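AlgW protein (Pseudomonas aeruginosa, PDB 7CO3) probably hydrolyses proteins as an HtrA-type serine endopeptidase that joins a trypsin-like protease domain to a PDZ domain. Local coordinates at residues N68-K73 with I184-G189; V110-E115 with M167-S172; T120-T125 with V146-E151; L154-I159 with E266-I271; L207-N210 with D214-Q217. The protein carries 1 engineered substitution. All coordinates share one frame; numbering follows the deposited sequence.

Contact 1: N68-K73 with I184-G189; sequences NLYTTK and IGNPFG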
# COMPACT_ATOMS: atom_id res chain seq x y z
N ASN B 68 17.00 -2.93 -15.14
CA ASN B 68 16.59 -4.27 -14.72
C ASN B 68 17.77 -5.24 -14.75
O ASN B 68 18.61 -5.22 -15.66
CB ASN B 68 15.47 -4.78 -15.63
CG ASN B 68 14.22 -3.89 -15.57
OD1 ASN B 68 14.03 -3.15 -14.62
ND2 ASN B 68 13.39 -3.96 -16.59
N LEU B 69 17.80 -6.14 -13.78
CA LEU B 69 18.79 -7.20 -13.68
C LEU B 69 18.08 -8.55 -13.85
O LEU B 69 17.05 -8.79 -13.20
CB LEU B 69 19.52 -7.19 -12.33
CG LEU B 69 20.58 -6.12 -11.97
CD1 LEU B 69 21.34 -6.53 -10.74
CD2 LEU B 69 21.58 -5.79 -13.13
N TYR B 70 18.65 -9.40 -14.71
CA TYR B 70 18.22 -10.79 -14.93
C TYR B 70 19.44 -11.67 -14.75
O TYR B 70 20.40 -11.55 -15.52
CB TYR B 70 17.64 -10.99 -16.33
CG TYR B 70 16.56 -10.01 -16.67
CD1 TYR B 70 15.30 -10.10 -16.09
CD2 TYR B 70 16.81 -8.97 -17.55
CE1 TYR B 70 14.31 -9.18 -16.38
CE2 TYR B 70 15.83 -8.04 -17.85
CZ TYR B 70 14.59 -8.15 -17.27
OH TYR B 70 13.63 -7.24 -17.57
N THR B 71 19.40 -12.53 -13.73
CA THR B 71 20.54 -13.34 -13.32
C THR B 71 20.18 -14.82 -13.45
O THR B 71 19.05 -15.23 -13.16
CB THR B 71 21.00 -13.00 -11.88
OG1 THR B 71 19.98 -13.35 -10.92
CG2 THR B 71 21.30 -11.53 -11.75
N THR B 72 21.14 -15.62 -13.91
CA THR B 72 21.00 -17.06 -13.97
C THR B 72 22.07 -17.70 -13.11
O THR B 72 23.23 -17.26 -13.13
CB THR B 72 21.04 -17.59 -15.41
OG1 THR B 72 22.10 -16.95 -16.12
CG2 THR B 72 19.74 -17.27 -16.11
N LYS B 73 21.67 -18.72 -12.35
CA LYS B 73 22.44 -19.34 -11.28
C LYS B 73 22.04 -20.80 -11.21
O LYS B 73 21.08 -21.23 -11.85
CB LYS B 73 22.17 -18.63 -9.94
CG LYS B 73 23.05 -19.08 -8.79
CD LYS B 73 22.37 -18.89 -7.44
CE LYS B 73 23.40 -18.78 -6.32
NZ LYS B 73 24.33 -19.93 -6.24
N ILE B 184 12.05 2.96 -7.50
CA ILE B 184 12.16 2.64 -8.93
C ILE B 184 12.76 1.26 -9.06
O ILE B 184 13.86 1.03 -8.57
CB ILE B 184 12.99 3.68 -9.73
CG1 ILE B 184 12.49 5.09 -9.46
CG2 ILE B 184 12.85 3.40 -11.23
CD1 ILE B 184 13.23 6.17 -10.20
N GLY B 185 12.03 0.35 -9.67
CA GLY B 185 12.49 -1.02 -9.74
C GLY B 185 11.62 -1.83 -10.67
O GLY B 185 10.83 -1.28 -11.45
N ASN B 186 11.79 -3.15 -10.60
CA ASN B 186 11.09 -4.09 -11.48
C ASN B 186 10.27 -5.08 -10.65
O ASN B 186 10.55 -6.29 -10.67
CB ASN B 186 12.09 -4.83 -12.39
CG ASN B 186 11.38 -5.58 -13.57
OD1 ASN B 186 10.18 -5.40 -13.84
ND2 ASN B 186 12.15 -6.46 -14.24
N PRO B 187 9.24 -4.63 -9.93
CA PRO B 187 8.50 -5.55 -9.05
C PRO B 187 7.83 -6.66 -9.84
O PRO B 187 7.19 -6.42 -10.86
CB PRO B 187 7.47 -4.65 -8.37
CG PRO B 187 7.31 -3.51 -9.28
CD PRO B 187 8.67 -3.28 -9.86
N PHE B 188 8.01 -7.88 -9.37
CA PHE B 188 7.46 -9.09 -9.99
C PHE B 188 7.82 -9.23 -11.47
O PHE B 188 7.20 -10.04 -12.15
CB PHE B 188 5.93 -9.16 -9.81
CG PHE B 188 5.49 -9.02 -8.38
CD1 PHE B 188 5.88 -9.94 -7.43
CD2 PHE B 188 4.68 -7.97 -8.00
CE1 PHE B 188 5.46 -9.81 -6.09
CE2 PHE B 188 4.24 -7.83 -6.64
CZ PHE B 188 4.65 -8.75 -5.70
N GLY B 189 8.79 -8.46 -11.97
CA GLY B 189 9.12 -8.52 -13.39
C GLY B 189 8.10 -7.88 -14.30
O GLY B 189 8.07 -8.20 -15.50
O HOH W 1 14.61 -7.16 -13.58

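Contact 2: V110-E115 with M167-S172; sequences VIMSAE and MTLGRS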
# COMPACT_ATOMS: atom_id res chain seq x y z
N VAL B 110 21.39 0.34 -10.00
CA VAL B 110 21.48 1.77 -10.27
C VAL B 110 22.81 2.11 -10.92
O VAL B 110 23.88 1.81 -10.38
CB VAL B 110 21.28 2.61 -9.00
CG1 VAL B 110 21.39 4.08 -9.38
CG2 VAL B 110 19.89 2.30 -8.36
N ILE B 111 22.75 2.81 -12.05
CA ILE B 111 23.95 3.31 -12.72
C ILE B 111 24.49 4.49 -11.95
O ILE B 111 23.86 5.56 -11.91
CB ILE B 111 23.65 3.71 -14.17
CG1 ILE B 111 22.94 2.59 -14.91
CG2 ILE B 111 24.96 4.13 -14.88
CD1 ILE B 111 22.24 3.06 -16.15
N MET B 112 25.67 4.32 -11.35
CA MET B 112 26.28 5.35 -10.53
C MET B 112 27.28 6.24 -11.27
O MET B 112 27.54 7.36 -10.81
CB MET B 112 26.97 4.71 -9.33
CG MET B 112 26.07 3.85 -8.47
SD MET B 112 24.65 4.81 -7.86
CE MET B 112 25.38 5.49 -6.37
N SER B 113 27.88 5.80 -12.39
CA SER B 113 28.76 6.70 -13.13
C SER B 113 28.74 6.34 -14.61
O SER B 113 28.42 5.20 -14.98
CB SER B 113 30.20 6.67 -12.60
OG SER B 113 30.79 5.39 -12.71
N ALA B 114 29.08 7.33 -15.44
CA ALA B 114 28.99 7.17 -16.89
C ALA B 114 29.96 6.13 -17.40
O ALA B 114 29.78 5.62 -18.51
CB ALA B 114 29.24 8.50 -17.62
N GLU B 115 30.97 5.79 -16.60
CA GLU B 115 31.90 4.72 -16.91
C GLU B 115 31.26 3.34 -16.90
O GLU B 115 31.91 2.37 -17.32
CB GLU B 115 33.04 4.72 -15.89
CG GLU B 115 33.92 5.96 -15.88
CD GLU B 115 34.31 6.35 -14.47
OE1 GLU B 115 35.08 5.60 -13.83
OE2 GLU B 115 33.84 7.41 -13.99
N MET B 167 22.86 8.47 -12.31
CA MET B 167 22.03 9.01 -11.25
C MET B 167 22.72 10.21 -10.59
O MET B 167 23.93 10.20 -10.36
CB MET B 167 21.80 7.92 -10.21
CG MET B 167 20.87 8.34 -9.13
SD MET B 167 19.20 8.46 -9.77
CE MET B 167 18.92 6.74 -10.13
N THR B 168 21.93 11.24 -10.29
CA THR B 168 22.38 12.31 -9.40
C THR B 168 22.26 11.83 -7.97
O THR B 168 21.39 11.02 -7.64
CB THR B 168 21.53 13.56 -9.58
OG1 THR B 168 21.52 13.95 -10.95
CG2 THR B 168 22.10 14.71 -8.77
N LEU B 169 23.13 12.33 -7.10
CA LEU B 169 23.12 11.91 -5.71
C LEU B 169 22.35 12.89 -4.84
O LEU B 169 22.50 14.10 -4.97
CB LEU B 169 24.54 11.79 -5.18
CG LEU B 169 25.45 10.81 -5.92
CD1 LEU B 169 26.82 10.97 -5.28
CD2 LEU B 169 24.95 9.34 -5.82
N GLY B 170 21.53 12.35 -3.95
CA GLY B 170 20.92 13.14 -2.89
C GLY B 170 21.79 13.10 -1.65
O GLY B 170 22.93 12.63 -1.65
N ARG B 171 21.24 13.61 -0.56
CA ARG B 171 21.93 13.62 0.72
C ARG B 171 21.11 12.80 1.70
O ARG B 171 20.07 13.24 2.18
CB ARG B 171 22.13 15.06 1.20
CG ARG B 171 23.08 15.85 0.29
CD ARG B 171 23.15 17.32 0.72
NE ARG B 171 22.28 18.20 -0.06
CZ ARG B 171 21.03 18.51 0.28
NH1 ARG B 171 20.31 19.33 -0.49
NH2 ARG B 171 20.49 18.00 1.38
N SER B 172 21.58 11.58 1.99
CA SER B 172 20.78 10.67 2.81
C SER B 172 20.74 11.12 4.27
O SER B 172 19.79 10.79 4.99
CB SER B 172 21.27 9.23 2.68
OG SER B 172 22.69 9.06 2.77
O HOH W 2 26.37 8.92 -9.40

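Contact 3: T120-T125 with V146-E151; sequences TNNHVT and VGSDPE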
# COMPACT_ATOMS: atom_id res chain seq x y z
N THR B 120 23.84 -2.62 -6.84
CA THR B 120 22.67 -3.48 -6.62
C THR B 120 22.88 -4.18 -5.28
O THR B 120 23.88 -3.94 -4.60
CB THR B 120 22.48 -4.47 -7.77
OG1 THR B 120 21.35 -5.30 -7.49
CG2 THR B 120 23.74 -5.39 -7.95
N ASN B 121 21.94 -5.06 -4.89
CA ASN B 121 22.12 -5.83 -3.66
C ASN B 121 22.97 -7.08 -3.86
O ASN B 121 22.93 -7.72 -4.92
CB ASN B 121 20.79 -6.31 -3.05
CG ASN B 121 19.95 -5.19 -2.46
OD1 ASN B 121 18.74 -5.15 -2.67
ND2 ASN B 121 20.57 -4.26 -1.74
N ASN B 122 23.70 -7.47 -2.80
CA ASN B 122 24.45 -8.73 -2.86
C ASN B 122 23.53 -9.91 -3.13
O ASN B 122 23.83 -10.76 -3.98
CB ASN B 122 25.22 -8.99 -1.56
CG ASN B 122 26.03 -10.26 -1.64
OD1 ASN B 122 26.68 -10.52 -2.67
ND2 ASN B 122 25.98 -11.07 -0.60
N HIS B 123 22.39 -9.98 -2.43
CA HIS B 123 21.53 -11.15 -2.61
C HIS B 123 20.96 -11.27 -4.00
O HIS B 123 20.46 -12.34 -4.34
CB HIS B 123 20.40 -11.18 -1.59
CG HIS B 123 19.37 -10.10 -1.76
ND1 HIS B 123 18.21 -10.29 -2.47
CD2 HIS B 123 19.28 -8.86 -1.20
CE1 HIS B 123 17.45 -9.20 -2.38
NE2 HIS B 123 18.09 -8.32 -1.62
N VAL B 124 21.03 -10.22 -4.82
CA VAL B 124 20.49 -10.34 -6.18
C VAL B 124 21.47 -11.07 -7.09
O VAL B 124 21.07 -11.87 -7.94
CB VAL B 124 20.13 -8.95 -6.74
CG1 VAL B 124 19.93 -8.99 -8.25
CG2 VAL B 124 18.89 -8.39 -6.07
N THR B 125 22.77 -10.78 -6.94
CA THR B 125 23.79 -11.25 -7.87
C THR B 125 24.67 -12.35 -7.29
O THR B 125 25.46 -12.94 -8.03
CB THR B 125 24.69 -10.09 -8.31
OG1 THR B 125 25.00 -9.27 -7.17
CG2 THR B 125 24.03 -9.26 -9.37
N VAL B 146 32.22 -6.57 -10.17
CA VAL B 146 33.44 -5.94 -9.65
C VAL B 146 33.81 -6.54 -8.30
O VAL B 146 34.93 -7.00 -8.09
CB VAL B 146 33.25 -4.41 -9.57
CG1 VAL B 146 34.50 -3.73 -8.99
CG2 VAL B 146 32.90 -3.85 -10.96
N GLY B 147 32.87 -6.55 -7.38
CA GLY B 147 33.02 -7.18 -6.08
C GLY B 147 31.70 -7.01 -5.37
O GLY B 147 30.79 -6.33 -5.86
N SER B 148 31.60 -7.63 -4.21
CA SER B 148 30.34 -7.69 -3.49
C SER B 148 30.68 -7.56 -2.02
O SER B 148 31.83 -7.73 -1.62
CB SER B 148 29.58 -8.98 -3.85
OG SER B 148 30.30 -10.12 -3.46
N ASP B 149 29.67 -7.23 -1.21
CA ASP B 149 29.86 -6.96 0.21
C ASP B 149 28.67 -7.52 0.98
O ASP B 149 27.73 -6.79 1.33
CB ASP B 149 30.07 -5.47 0.50
CG ASP B 149 30.27 -5.18 2.01
OD1 ASP B 149 30.94 -5.98 2.70
OD2 ASP B 149 29.76 -4.17 2.51
N PRO B 150 28.70 -8.80 1.28
CA PRO B 150 27.58 -9.42 1.99
C PRO B 150 27.22 -8.76 3.30
O PRO B 150 26.08 -8.88 3.75
CB PRO B 150 28.08 -10.86 2.21
CG PRO B 150 29.03 -11.10 1.06
CD PRO B 150 29.69 -9.79 0.81
N GLU B 151 28.15 -8.09 3.97
CA GLU B 151 27.78 -7.62 5.30
C GLU B 151 27.02 -6.31 5.25
O GLU B 151 26.50 -5.88 6.27
CB GLU B 151 29.01 -7.55 6.19
CG GLU B 151 29.81 -8.87 6.19
CD GLU B 151 30.45 -9.19 7.53
OE1 GLU B 151 29.75 -9.17 8.57
OE2 GLU B 151 31.67 -9.50 7.55

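Contact 4: L154-I159 with E266-I271; sequences LAVLKI and EVMQSI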
# COMPACT_ATOMS: atom_id res chain seq x y z
N LEU B 154 25.49 -5.36 -0.40
CA LEU B 154 25.73 -4.57 -1.60
C LEU B 154 26.65 -5.29 -2.57
O LEU B 154 27.44 -6.15 -2.19
CB LEU B 154 26.29 -3.16 -1.26
CG LEU B 154 25.29 -2.25 -0.49
CD1 LEU B 154 25.96 -1.01 0.12
CD2 LEU B 154 24.16 -1.81 -1.43
N ALA B 155 26.54 -4.92 -3.84
CA ALA B 155 27.44 -5.47 -4.84
C ALA B 155 27.61 -4.44 -5.93
O ALA B 155 26.74 -3.58 -6.13
CB ALA B 155 26.94 -6.80 -5.42
N VAL B 156 28.76 -4.47 -6.60
CA VAL B 156 29.09 -3.54 -7.67
C VAL B 156 29.27 -4.33 -8.94
O VAL B 156 29.92 -5.38 -8.94
CB VAL B 156 30.35 -2.71 -7.36
CG1 VAL B 156 30.64 -1.81 -8.51
CG2 VAL B 156 30.16 -1.90 -6.10
N LEU B 157 28.70 -3.82 -10.02
CA LEU B 157 28.75 -4.37 -11.36
C LEU B 157 29.38 -3.33 -12.27
O LEU B 157 29.36 -2.13 -11.98
CB LEU B 157 27.34 -4.70 -11.90
CG LEU B 157 26.38 -5.62 -11.12
CD1 LEU B 157 25.01 -5.72 -11.87
CD2 LEU B 157 27.00 -6.97 -10.92
N LYS B 158 29.88 -3.79 -13.40
CA LYS B 158 30.48 -2.95 -14.43
C LYS B 158 29.97 -3.39 -15.78
O LYS B 158 29.92 -4.59 -16.07
CB LYS B 158 32.03 -3.05 -14.40
CG LYS B 158 32.76 -1.96 -15.21
CD LYS B 158 32.86 -2.29 -16.70
CE LYS B 158 33.90 -1.44 -17.41
NZ LYS B 158 33.80 -0.01 -17.01
N ILE B 159 29.61 -2.42 -16.62
CA ILE B 159 29.21 -2.67 -17.99
C ILE B 159 30.02 -1.76 -18.91
O ILE B 159 30.55 -0.73 -18.50
CB ILE B 159 27.69 -2.47 -18.20
CG1 ILE B 159 27.23 -1.01 -17.97
CG2 ILE B 159 26.90 -3.45 -17.27
CD1 ILE B 159 25.74 -0.77 -18.37
N GLU B 266 30.30 4.71 0.14
CA GLU B 266 31.52 4.20 0.77
C GLU B 266 31.86 2.82 0.22
O GLU B 266 32.90 2.62 -0.43
CB GLU B 266 31.34 4.07 2.28
CG GLU B 266 31.58 5.29 3.14
CD GLU B 266 30.94 5.11 4.51
OE1 GLU B 266 31.29 4.13 5.20
OE2 GLU B 266 30.06 5.92 4.87
N VAL B 267 30.96 1.85 0.48
CA VAL B 267 31.07 0.49 -0.01
C VAL B 267 31.43 0.46 -1.49
O VAL B 267 32.39 -0.22 -1.89
CB VAL B 267 29.76 -0.26 0.26
CG1 VAL B 267 29.70 -1.58 -0.54
CG2 VAL B 267 29.58 -0.48 1.75
N MET B 268 30.70 1.21 -2.32
CA MET B 268 30.95 1.20 -3.76
C MET B 268 32.38 1.64 -4.09
O MET B 268 33.06 1.03 -4.91
CB MET B 268 30.00 2.12 -4.50
CG MET B 268 30.14 2.07 -5.99
SD MET B 268 29.23 3.37 -6.80
CE MET B 268 29.61 4.76 -5.75
N GLN B 269 32.82 2.74 -3.47
CA GLN B 269 34.16 3.27 -3.74
C GLN B 269 35.24 2.26 -3.38
O GLN B 269 36.16 2.02 -4.17
CB GLN B 269 34.33 4.60 -3.00
CG GLN B 269 33.56 5.73 -3.72
CD GLN B 269 33.11 6.92 -2.86
OE1 GLN B 269 32.32 7.75 -3.31
NE2 GLN B 269 33.62 7.01 -1.63
N SER B 270 35.11 1.60 -2.23
CA SER B 270 36.13 0.64 -1.82
C SER B 270 36.12 -0.62 -2.67
O SER B 270 37.18 -1.23 -2.90
CB SER B 270 35.98 0.27 -0.37
OG SER B 270 37.25 -0.16 0.10
N ILE B 271 34.94 -1.07 -3.11
CA ILE B 271 34.89 -2.24 -3.97
C ILE B 271 35.56 -1.94 -5.29
O ILE B 271 36.33 -2.75 -5.82
CB ILE B 271 33.43 -2.71 -4.16
CG1 ILE B 271 32.95 -3.46 -2.91
CG2 ILE B 271 33.29 -3.62 -5.40
CD1 ILE B 271 31.42 -3.70 -2.86

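Contact 5: L207-N210 with D214-Q217; sequences LGLN and DFIQ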
# COMPACT_ATOMS: atom_id res chain seq x y z
N LEU B 207 17.15 -4.51 12.73
CA LEU B 207 16.29 -5.31 11.86
C LEU B 207 16.78 -6.74 11.76
O LEU B 207 16.00 -7.64 11.42
CB LEU B 207 16.23 -4.69 10.46
CG LEU B 207 15.49 -3.37 10.32
CD1 LEU B 207 15.20 -3.13 8.86
CD2 LEU B 207 14.23 -3.43 11.11
N GLY B 208 18.07 -6.97 12.03
CA GLY B 208 18.59 -8.33 11.95
C GLY B 208 18.72 -8.87 10.54
O GLY B 208 18.66 -10.08 10.34
N LEU B 209 18.88 -7.99 9.55
CA LEU B 209 19.08 -8.41 8.17
C LEU B 209 20.54 -8.45 7.76
O LEU B 209 20.98 -9.42 7.15
CB LEU B 209 18.33 -7.46 7.23
CG LEU B 209 16.83 -7.42 7.53
CD1 LEU B 209 16.11 -6.43 6.64
CD2 LEU B 209 16.25 -8.80 7.35
N ASN B 210 21.30 -7.41 8.09
CA ASN B 210 22.71 -7.32 7.70
C ASN B 210 23.54 -6.96 8.93
O ASN B 210 23.02 -6.46 9.93
CB ASN B 210 22.93 -6.28 6.60
CG ASN B 210 22.19 -6.62 5.33
OD1 ASN B 210 22.14 -7.78 4.91
ND2 ASN B 210 21.60 -5.62 4.70
N ASP B 214 21.68 0.54 8.55
CA ASP B 214 21.32 1.94 8.79
C ASP B 214 20.12 2.32 7.91
O ASP B 214 20.09 3.37 7.29
CB ASP B 214 22.53 2.84 8.53
CG ASP B 214 22.38 4.22 9.16
OD1 ASP B 214 21.57 4.34 10.11
OD2 ASP B 214 23.08 5.16 8.72
N PHE B 215 19.11 1.46 7.87
CA PHE B 215 18.08 1.55 6.82
C PHE B 215 17.24 2.82 6.93
O PHE B 215 16.88 3.27 8.02
CB PHE B 215 17.15 0.33 6.85
CG PHE B 215 17.79 -0.94 6.39
CD1 PHE B 215 18.08 -1.15 5.04
CD2 PHE B 215 18.09 -1.95 7.29
CE1 PHE B 215 18.68 -2.34 4.61
CE2 PHE B 215 18.70 -3.14 6.85
CZ PHE B 215 18.99 -3.33 5.53
N ILE B 216 16.96 3.38 5.79
CA ILE B 216 15.80 4.22 5.58
C ILE B 216 14.58 3.32 5.45
O ILE B 216 14.65 2.27 4.79
CB ILE B 216 15.99 5.07 4.31
CG1 ILE B 216 17.26 5.93 4.45
CG2 ILE B 216 14.79 5.97 4.12
CD1 ILE B 216 17.77 6.51 3.08
N GLN B 217 13.49 3.70 6.10
CA GLN B 217 12.20 3.02 6.00
C GLN B 217 11.26 3.85 5.12
O GLN B 217 11.26 5.09 5.20
CB GLN B 217 11.60 2.76 7.39
CG GLN B 217 10.43 1.78 7.41
CD GLN B 217 9.83 1.60 8.79
OE1 GLN B 217 10.54 1.40 9.79
NE2 GLN B 217 8.49 1.68 8.86

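Contact 1: N68-K73 with I184-G189
Two asparagine amides meet here through complementary torsions: Asn186 turns CG anti to the backbone N (chi1 -166°) and extends toward strand 66-72, while Asn68 keeps CG beside its own N (chi1 -61°) and brings its amide across. The amides stack with their planes 17° apart. Asn68 OD1 rests 3.4 Å from Asn186 CB, and Asn186 ND2 lies 3.6 Å from Asn68 CG, so the touch is face against face. Asn186 ND2 donates instead to a water at 2.6 Å, which in turn donates a hydrogen bond to Leu69 O. Strand 66-72 belongs to the first barrel of the chymotrypsin-like fold and strand 180-185 to the second; the pair therefore joins the two barrels at a partly buried point where a water bridges the two segments. Tyr70 adds a third group. Its ring stands almost perpendicular to the Asn186 amide, and its hydroxyl OH takes a weak bond from Asn68 ND2 at 3.4 Å. The other end of the Asn186 amide is held by Gly191, whose backbone N bonds OD1, so the amide is fixed from both ends. Just beyond, Phe188 meets the ring of Phe246 of the second subunit.

Contact 2: V110-E115 with M167-S172
Met167 and Val110 form one of the two apolar pairs of this contact, and the methionine is best read outward from its backbone. Its CB points toward strand 104-113, sitting 3.6 Å from Ile111 O and 4.0 Å from Val110 CG1. The chain then folds back on itself, bent first at chi2 (71°) and again at chi3 (66°), so that CG and SD swing round and the terminal methyl returns to the same valine: CE lies 3.7 Å from Val110 CG1. One valine branch is thus touched by both the root and the tip of the methionine, with the sulfur looping between them. The backbone supplies a polar tie beside it, since Met167 N donates to Ile111 O at 3.1 Å. In the fold this is the connection between the barrels: strand 104-113 is part of the first, whereas 167-172 lies in the chain running from strand 154-158 to strand 180-185. Thr168 and Gly170 also make backbone bonds to Leu238 of the second barrel, so the linker is bonded to both barrels. Further along, Met112 starts out pointing away but curls at chi2 and chi3 until its methyl faces Leu169, CE to CD2 being 3.9 Å. Those two side chains cross at about a right angle, and Leu265 of helix 261-274 packs against both. A water bonded to Met167 O at 2.9 Å also sits near the carbonyl of Met112.

Contact 3: T120-T125 with V146-E151
Asn122 lays its side chain against Ser148 and Pro150, and the amide is oriented so that each end meets a different residue. CG is anti to the backbone N (chi1 -178°), which projects the group from the first turn of helix 122-125 toward strand 140-149. The oxygen end faces the serine: Asn122 OD1 lies 3.5 Å from Ser148 CB and 3.7 Å from its hydroxyl OG. The nitrogen end sits against the proline, where Asn122 ND2 is 3.5 Å from CG of Pro150 and equally close to its CA and CB. The two side chains, Asn122 and Pro150, cross obliquely, and contact with carbon rather than a directional bond predominates. The short helix carries His123, which by position in this trypsin-like family is probably the triad histidine; its backbone N bonds OD1 of Asp153, the probable triad aspartate, and its side chain touches the engineered Ala227. Asn122 also packs on Asp153, so the contact borders the active site. A backbone bond from Val124 N to Asn121 O, 3.1 Å long, closes the turn that presents Asn122. On the strand side, Val146 and Gly147 both face Val156 in a classic beta bulge immediately before Ser148. Asp149 points away from the helix, and its OD2 is taken up by Thr152 OG1 and by a salt bridge to Arg279.

Contact 4: L154-I159 with E266-I271
Strand 154-158 runs beneath helix 266-271 with the two short axes 8.5 Å apart at closest approach and their directions 51° apart. From the strand, Leu154 and Val156 point toward the helix, while the intervening Ala155 points the opposite way, toward the barrel interior. Val267 receives the leucine: its CG1 branch lies 3.8 Å from Leu154 CB and 3.8 Å from Leu154 CD1, so the methyl touches the leucine at both its first carbon and one terminal methyl. One helical turn later Ile271 meets Val156. With CG2 anti to the backbone N, Ile271 turns that branch onto the valine, and its CG2 comes within 3.6 Å of both CG2 and CB of Val156; the two side chains slide past each other in opposite directions. Met268 adds a lighter touch, its CG 4.0 Å from Val156 CG2, before its chain leads off toward Leu119. The meeting groups are all hydrocarbon and all buried, so burial of apolar surface rather than directional bonding holds the helix on the sheet. Val267 packs further on Thr152, and Ile271 on Val277. Helix 261-274 follows strand 256-260, the last strand of the second barrel before the PDZ domain, and crosses back to cover the outside of the first barrel, as the C-terminal helix does in the chymotrypsin-like fold.

Contact 5: L207-N210 with D214-Q217
The loop between strands 193-204 and 215-218, two antiparallel neighbours in the second barrel, folds back over the strand that follows it, and Phe215 is the residue it covers. By its position this loop probably corresponds to the one called L3 in HtrA proteases, which in relatives such as DegS helps relay activation. Phe215, whose CB already points toward the loop, keeps CG beside its backbone N (chi1 -71°), and the ring extends to the two leucines. Leu207 reaches it most closely: its CD1 lies 3.5 Å from CD2 and 4.0 Å from CE2 of Phe215, coming at the ring obliquely. Leu209 follows from the next part of the loop, its CD1 4.2 Å from Phe215 CE2, with the leucine crossing the phenylalanine at about a right angle. At the far end of the ring, one end of the Asn210 amide reaches the ring edge beside CZ, close to the ring plane, the amide itself tilted 42°. Thr243 and Ile259 touch the ring from neighbouring strands. The loop itself is held by Glu213: its carboxylate accepts bonds from the backbone N atoms of Leu207, Leu209 and Asn210, and a weak one from that of Gly208. Leu207 also packs on Val190 of the third subunit, and both leucines touch the C-terminal Glu389. The leucines meet the ring through apolar packing, with the polar amide at its edge, whereas the shape of the loop is set by the glutamate, around which several N-H groups converge; such a gathering would probably favour its negative form.

Contacts 3 and 4 lie closest, their centres 8 Å apart, because strands 140-149 and 154-158 are neighbours: Asp149 N probably bonds Leu154 O at 2.7 Å. Contact 4 reaches contact 2, 12 Å away between centres, where Met112 CG comes 3.6 Å from Met268 SD. Leu69, beside contact 1 on segment 68-73, packs on Thr120 and Leu157, so this strand lines the same barrel as segments 120-125 and 154-159. Contact 5 sits in the second barrel, yet meets contact 3 where Asn210 CB lies 3.6 Å from Glu151 O. The probable active site, with His123 in contact 3 beside the engineered Ala227, thus adjoins this meeting of the barrels, whereas contacts 1 and 5 stand about 21 Å apart between centres.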